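Local coordinates for protein putative citrate lyase (Ralstonia eutropha, PDB 3QQW) that is a putative TIM-barrel lyase of the HpcH/HpaI aldolase and citrate lyase family, possibly a magnesium-dependent citramalyl-CoA lyase, at residues L151-G156 against L177-S182; R206-M211 against P222-C227. One frame throughout, in Å; residues are numbered along the deposited sequence.

Interaction 1: L151-G156 against L177-S182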
loop_
_atom_site.group_PDB
_atom_site.type_symbol
_atom_site.label_atom_id
_atom_site.label_comp_id
_atom_site.label_asym_id
_atom_site.label_seq_id
_atom_site.Cartn_x
_atom_site.Cartn_y
_atom_site.Cartn_z
ATOM N N LEU C 151 8.728 -18.011 0.518
ATOM C CA LEU C 151 8.087 -17.498 -0.687
ATOM C C LEU C 151 6.818 -16.754 -0.331
ATOM O O LEU C 151 5.992 -17.268 0.434
ATOM C CB LEU C 151 7.736 -18.636 -1.655
ATOM C CG LEU C 151 8.700 -18.991 -2.803
ATOM C CD1 LEU C 151 8.937 -17.834 -3.741
ATOM C CD2 LEU C 151 9.954 -19.573 -2.298
ATOM N N ILE C 152 6.670 -15.543 -0.879
ATOM C CA ILE C 152 5.452 -14.730 -0.786
ATOM C C ILE C 152 4.873 -14.814 -2.173
ATOM O O ILE C 152 5.368 -14.160 -3.087
ATOM C CB ILE C 152 5.716 -13.295 -0.266
ATOM C CG1 ILE C 152 6.486 -13.329 1.111
ATOM C CG2 ILE C 152 4.405 -12.486 -0.193
ATOM C CD1 ILE C 152 5.796 -14.098 2.311
ATOM N N GLU C 153 3.937 -15.768 -2.371
ATOM C CA GLU C 153 3.386 -16.032 -3.702
ATOM C C GLU C 153 1.895 -16.395 -3.669
ATOM O O GLU C 153 1.375 -16.985 -4.624
ATOM C CB GLU C 153 4.198 -17.128 -4.404
ATOM C CG GLU C 153 4.304 -18.461 -3.687
ATOM C CD GLU C 153 5.324 -19.411 -4.291
ATOM O OE1 GLU C 153 5.814 -19.135 -5.406
ATOM O OE2 GLU C 153 5.646 -20.432 -3.642
ATOM N N THR C 154 1.219 -16.059 -2.567
ATOM C CA THR C 154 -0.210 -16.300 -2.404
ATOM C C THR C 154 -0.862 -15.058 -1.845
ATOM O O THR C 154 -0.167 -14.190 -1.316
ATOM C CB THR C 154 -0.484 -17.515 -1.513
ATOM O OG1 THR C 154 -0.099 -17.229 -0.178
ATOM C CG2 THR C 154 0.167 -18.783 -2.015
ATOM N N HIS C 155 -2.196 -14.974 -1.928
ATOM C CA HIS C 155 -2.959 -13.863 -1.362
ATOM C C HIS C 155 -2.750 -13.811 0.145
ATOM O O HIS C 155 -2.434 -12.750 0.680
ATOM C CB HIS C 155 -4.446 -13.990 -1.671
ATOM C CG HIS C 155 -4.798 -13.862 -3.109
ATOM N ND1 HIS C 155 -4.650 -12.669 -3.779
ATOM C CD2 HIS C 155 -5.348 -14.774 -3.947
ATOM C CE1 HIS C 155 -5.077 -12.904 -5.014
ATOM N NE2 HIS C 155 -5.500 -14.162 -5.157
ATOM N N GLY C 156 -2.883 -14.958 0.808
ATOM C CA GLY C 156 -2.714 -15.063 2.258
ATOM C C GLY C 156 -1.324 -14.713 2.756
ATOM O O GLY C 156 -1.189 -14.012 3.760
ATOM N N LEU C 177 6.334 -14.540 -8.399
ATOM C CA LEU C 177 5.489 -13.865 -9.381
ATOM C C LEU C 177 4.462 -14.811 -10.034
ATOM O O LEU C 177 3.258 -14.512 -10.035
ATOM C CB LEU C 177 6.367 -13.192 -10.466
ATOM C CG LEU C 177 5.649 -12.554 -11.660
ATOM C CD1 LEU C 177 4.835 -11.322 -11.235
ATOM C CD2 LEU C 177 6.636 -12.211 -12.740
HETATM N N MSE C 178 4.942 -15.926 -10.600
HETATM C CA MSE C 178 4.104 -16.873 -11.326
HETATM C C MSE C 178 2.941 -17.422 -10.490
HETATM O O MSE C 178 1.804 -17.338 -10.947
HETATM C CB MSE C 178 4.924 -18.020 -11.890
HETATM C CG MSE C 178 4.162 -18.763 -12.959
HETATM SE SE MSE C 178 5.221 -20.054 -13.860
HETATM C CE MSE C 178 4.732 -19.490 -15.723
ATOM N N ASP C 179 3.209 -17.960 -9.281
ATOM C CA ASP C 179 2.159 -18.529 -8.431
ATOM C C ASP C 179 1.239 -17.451 -7.893
ATOM O O ASP C 179 0.057 -17.704 -7.709
ATOM C CB ASP C 179 2.766 -19.359 -7.296
ATOM C CG ASP C 179 3.446 -20.627 -7.802
ATOM O OD1 ASP C 179 2.765 -21.440 -8.477
ATOM O OD2 ASP C 179 4.662 -20.785 -7.561
ATOM N N PHE C 180 1.767 -16.250 -7.676
ATOM C CA PHE C 180 1.016 -15.110 -7.194
ATOM C C PHE C 180 -0.006 -14.695 -8.247
ATOM O O PHE C 180 -1.188 -14.551 -7.912
ATOM C CB PHE C 180 1.956 -13.941 -6.802
ATOM C CG PHE C 180 1.214 -12.750 -6.249
ATOM C CD1 PHE C 180 0.551 -12.827 -5.013
ATOM C CD2 PHE C 180 1.109 -11.572 -6.987
ATOM C CE1 PHE C 180 -0.166 -11.742 -4.522
ATOM C CE2 PHE C 180 0.366 -10.493 -6.503
ATOM C CZ PHE C 180 -0.250 -10.581 -5.268
ATOM N N VAL C 181 0.424 -14.577 -9.513
ATOM C CA VAL C 181 -0.443 -14.208 -10.638
ATOM C C VAL C 181 -1.522 -15.296 -10.869
ATOM O O VAL C 181 -2.681 -14.949 -11.080
ATOM C CB VAL C 181 0.396 -13.921 -11.920
ATOM C CG1 VAL C 181 -0.453 -13.927 -13.181
ATOM C CG2 VAL C 181 1.141 -12.597 -11.792
ATOM N N SER C 182 -1.157 -16.591 -10.782
ATOM C CA SER C 182 -2.077 -17.728 -11.003
ATOM C C SER C 182 -3.273 -17.742 -10.001
ATOM O O SER C 182 -4.358 -18.214 -10.343
ATOM C CB SER C 182 -1.325 -19.056 -10.963
ATOM O OG SER C 182 -1.151 -19.517 -9.636
#
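Glu153 and Asp179 bring two carboxylates together where the turn after strand 148-152 faces helix 177-182. The side chains run alongside each other in the same direction, and OE1 of Glu153 comes to 2.9 Å from OD2 of Asp179. Both atoms are acceptors, so this is a close approach of like charges and not a bond; the two carboxylate planes stand 87° apart. The backbone already sets the two CB atoms 3.9 Å apart; with CG of Glu153 between its own N and C (chi1 57°) and the chain extended beyond it, the carboxylate is carried alongside Asp179. Lys119 serves both acids: its NZ forms a salt bridge with Asp179 OD2, and its backbone N donates to Glu153 OE2.

The remaining contacts are made by the backbone of the turn. Glu153 O receives a bent CA-H...O contact from Phe180, 3.2 Å from its CA (124° at the hydrogen). The Phe180 ring presents its edge to the turn, CD1 lying 4.0 Å from Thr154 O. Thr154 is the N-cap of helix 155-159: its OG1 caps Ala157 N and is also hydrogen-bonded to Ala120 O.

Two carboxylates converging in this way make an arrangement suited to sharing a cation, consistent with the magnesium site predicted at Glu153 and Asp179. Lys119 probably offsets part of their charge.

Interaction 2: R206-M211 against P222-C227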
loop_
_atom_site.group_PDB
_atom_site.type_symbol
_atom_site.label_atom_id
_atom_site.label_comp_id
_atom_site.label_asym_id
_atom_site.label_seq_id
_atom_site.Cartn_x
_atom_site.Cartn_y
_atom_site.Cartn_z
ATOM N N ARG C 206 2.278 -3.285 -5.962
ATOM C CA ARG C 206 1.749 -3.347 -4.608
ATOM C C ARG C 206 2.316 -4.553 -3.859
ATOM O O ARG C 206 2.826 -4.398 -2.751
ATOM C CB ARG C 206 0.217 -3.384 -4.662
ATOM C CG ARG C 206 -0.443 -3.530 -3.318
ATOM C CD ARG C 206 -1.919 -3.806 -3.455
ATOM N NE ARG C 206 -2.535 -3.921 -2.133
ATOM C CZ ARG C 206 -2.532 -5.022 -1.397
ATOM N NH1 ARG C 206 -1.992 -6.144 -1.865
ATOM N NH2 ARG C 206 -3.113 -5.031 -0.209
ATOM N N ALA C 207 2.253 -5.731 -4.469
ATOM C CA ALA C 207 2.741 -6.968 -3.884
ATOM C C ALA C 207 4.265 -6.915 -3.651
ATOM O O ALA C 207 4.727 -7.150 -2.538
ATOM C CB ALA C 207 2.387 -8.129 -4.797
ATOM N N LYS C 208 5.037 -6.541 -4.691
ATOM C CA LYS C 208 6.496 -6.435 -4.597
ATOM C C LYS C 208 6.919 -5.396 -3.534
ATOM O O LYS C 208 7.770 -5.697 -2.682
ATOM C CB LYS C 208 7.112 -6.091 -5.955
ATOM C CG LYS C 208 7.086 -7.258 -6.901
ATOM C CD LYS C 208 7.814 -6.929 -8.202
ATOM C CE LYS C 208 7.856 -8.130 -9.114
ATOM N NZ LYS C 208 8.440 -7.776 -10.430
ATOM N N ALA C 209 6.318 -4.191 -3.584
ATOM C CA ALA C 209 6.651 -3.127 -2.638
ATOM C C ALA C 209 6.293 -3.539 -1.198
ATOM O O ALA C 209 7.109 -3.296 -0.307
ATOM C CB ALA C 209 5.956 -1.825 -3.030
ATOM N N ASP C 210 5.136 -4.230 -0.982
ATOM C CA ASP C 210 4.750 -4.685 0.363
ATOM C C ASP C 210 5.736 -5.681 0.920
ATOM O O ASP C 210 6.117 -5.575 2.087
ATOM C CB ASP C 210 3.361 -5.327 0.371
ATOM C CG ASP C 210 2.229 -4.348 0.560
ATOM O OD1 ASP C 210 2.502 -3.134 0.629
ATOM O OD2 ASP C 210 1.063 -4.797 0.636
HETATM N N MSE C 211 6.154 -6.649 0.090
HETATM C CA MSE C 211 7.062 -7.674 0.532
HETATM C C MSE C 211 8.451 -7.090 0.870
HETATM O O MSE C 211 9.025 -7.465 1.911
HETATM C CB MSE C 211 7.146 -8.773 -0.513
HETATM C CG MSE C 211 7.779 -10.067 0.052
HETATM SE SE MSE C 211 8.780 -11.092 -1.261
HETATM C CE MSE C 211 10.146 -9.904 -1.554
ATOM N N PRO C 222 15.060 -8.988 0.809
ATOM C CA PRO C 222 13.980 -9.266 -0.156
ATOM C C PRO C 222 14.589 -9.797 -1.466
ATOM O O PRO C 222 15.507 -9.185 -1.999
ATOM C CB PRO C 222 13.289 -7.906 -0.318
ATOM C CG PRO C 222 14.311 -6.870 0.195
ATOM C CD PRO C 222 15.526 -7.592 0.710
ATOM N N ALA C 223 14.104 -10.958 -1.964
ATOM C CA ALA C 223 14.615 -11.551 -3.195
ATOM C C ALA C 223 13.580 -11.529 -4.306
ATOM O O ALA C 223 12.376 -11.727 -4.083
ATOM C CB ALA C 223 15.102 -12.958 -2.955
ATOM N N HIS C 224 14.074 -11.193 -5.514
ATOM C CA HIS C 224 13.251 -11.047 -6.700
ATOM C C HIS C 224 13.141 -12.355 -7.474
ATOM O O HIS C 224 14.039 -13.180 -7.425
ATOM C CB HIS C 224 13.830 -9.941 -7.583
ATOM C CG HIS C 224 12.877 -9.448 -8.635
ATOM N ND1 HIS C 224 13.094 -9.695 -9.975
ATOM C CD2 HIS C 224 11.734 -8.731 -8.504
ATOM C CE1 HIS C 224 12.066 -9.155 -10.608
ATOM N NE2 HIS C 224 11.226 -8.563 -9.769
ATOM N N ASN C 225 12.013 -12.542 -8.178
ATOM C CA ASN C 225 11.714 -13.679 -9.069
ATOM C C ASN C 225 12.692 -13.673 -10.260
ATOM O O ASN C 225 13.335 -12.658 -10.520
ATOM C CB ASN C 225 10.256 -13.602 -9.564
ATOM C CG ASN C 225 9.865 -12.209 -9.996
ATOM O OD1 ASN C 225 9.694 -11.314 -9.169
ATOM N ND2 ASN C 225 9.753 -11.983 -11.294
ATOM N N VAL C 226 12.793 -14.803 -10.971
ATOM C CA VAL C 226 13.688 -14.994 -12.118
ATOM C C VAL C 226 13.348 -14.079 -13.298
ATOM O O VAL C 226 12.232 -13.545 -13.424
ATOM C CB VAL C 226 13.650 -16.479 -12.603
ATOM C CG1 VAL C 226 14.143 -17.450 -11.520
ATOM C CG2 VAL C 226 12.252 -16.877 -13.079
ATOM N N CYS C 227 14.311 -13.961 -14.204
ATOM C CA CYS C 227 14.098 -13.348 -15.499
ATOM C C CYS C 227 13.757 -14.515 -16.425
ATOM O O CYS C 227 14.401 -15.568 -16.348
ATOM C CB CYS C 227 15.317 -12.563 -15.974
ATOM S SG CYS C 227 15.120 -11.848 -17.636
#
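Lys208 extends from helix 202-217 over the end of strand 221-224 and meets the edge of the His224 imidazole. Its NZ donates a hydrogen bond of 3.0 Å to His224 NE2, lying only 14° out of the ring plane, which implies that this nitrogen acts as the acceptor. The lysine chain is fully extended beyond CG, and its CE packs 3.7 Å from Asn225 OD1, the two side chains crossing at about a right angle. That same OD1 sits 3.2 Å above one face of the His224 ring, toward its rim. Gln198 ties the polar ends together, its backbone O accepting from Lys208 NZ and its side-chain OE1 from Asn225 ND2.

One helical turn further on, the contact becomes apolar. Met211, a selenomethionine here, leaves the helix with CG anti to its N (chi1 -164°) and then bends, which carries the terminal methyl to the strand. CE touches Pro222 CB at 3.9 Å and lies 3.8 Å from Ala223 O.

The helix runs nearly antiparallel to the strand, at 148° with the axes 9.6 Å apart, as expected where a barrel helix returns the chain to the start of the next parallel strand. Backbone hydrogen bonds place Ala223 beside strand 170-175 and His224 beside strand 251-254, while Phe247 of helix 233-247 packs against Lys208 and Ala243 of that helix against His224.

In the fold
Interactions 1 and 2 are neighbours in one barrel, their centres 10 Å apart, and helix 202-217 joins them. Phe180 CE2 lies 3.5 Å from Ala207 CB, and Ile152 CG1 lies 3.7 Å from Met211 CG, so strand 148-152 and helix 177-182 both rest on the helix that also packs on strand 221-224. Leu177 CD2 also packs 3.4 Å from Asn225 ND2. Interaction 1 holds the predicted magnesium ligands, with the Glu153 side chain about 5 Å from that of Arg88, a predicted substrate residue. Interaction 2 lies farther from the predicted site: the side chain of Asn225 is about 9 Å from that of Asp179, and that of Met211 about 8 Å from that of Glu153.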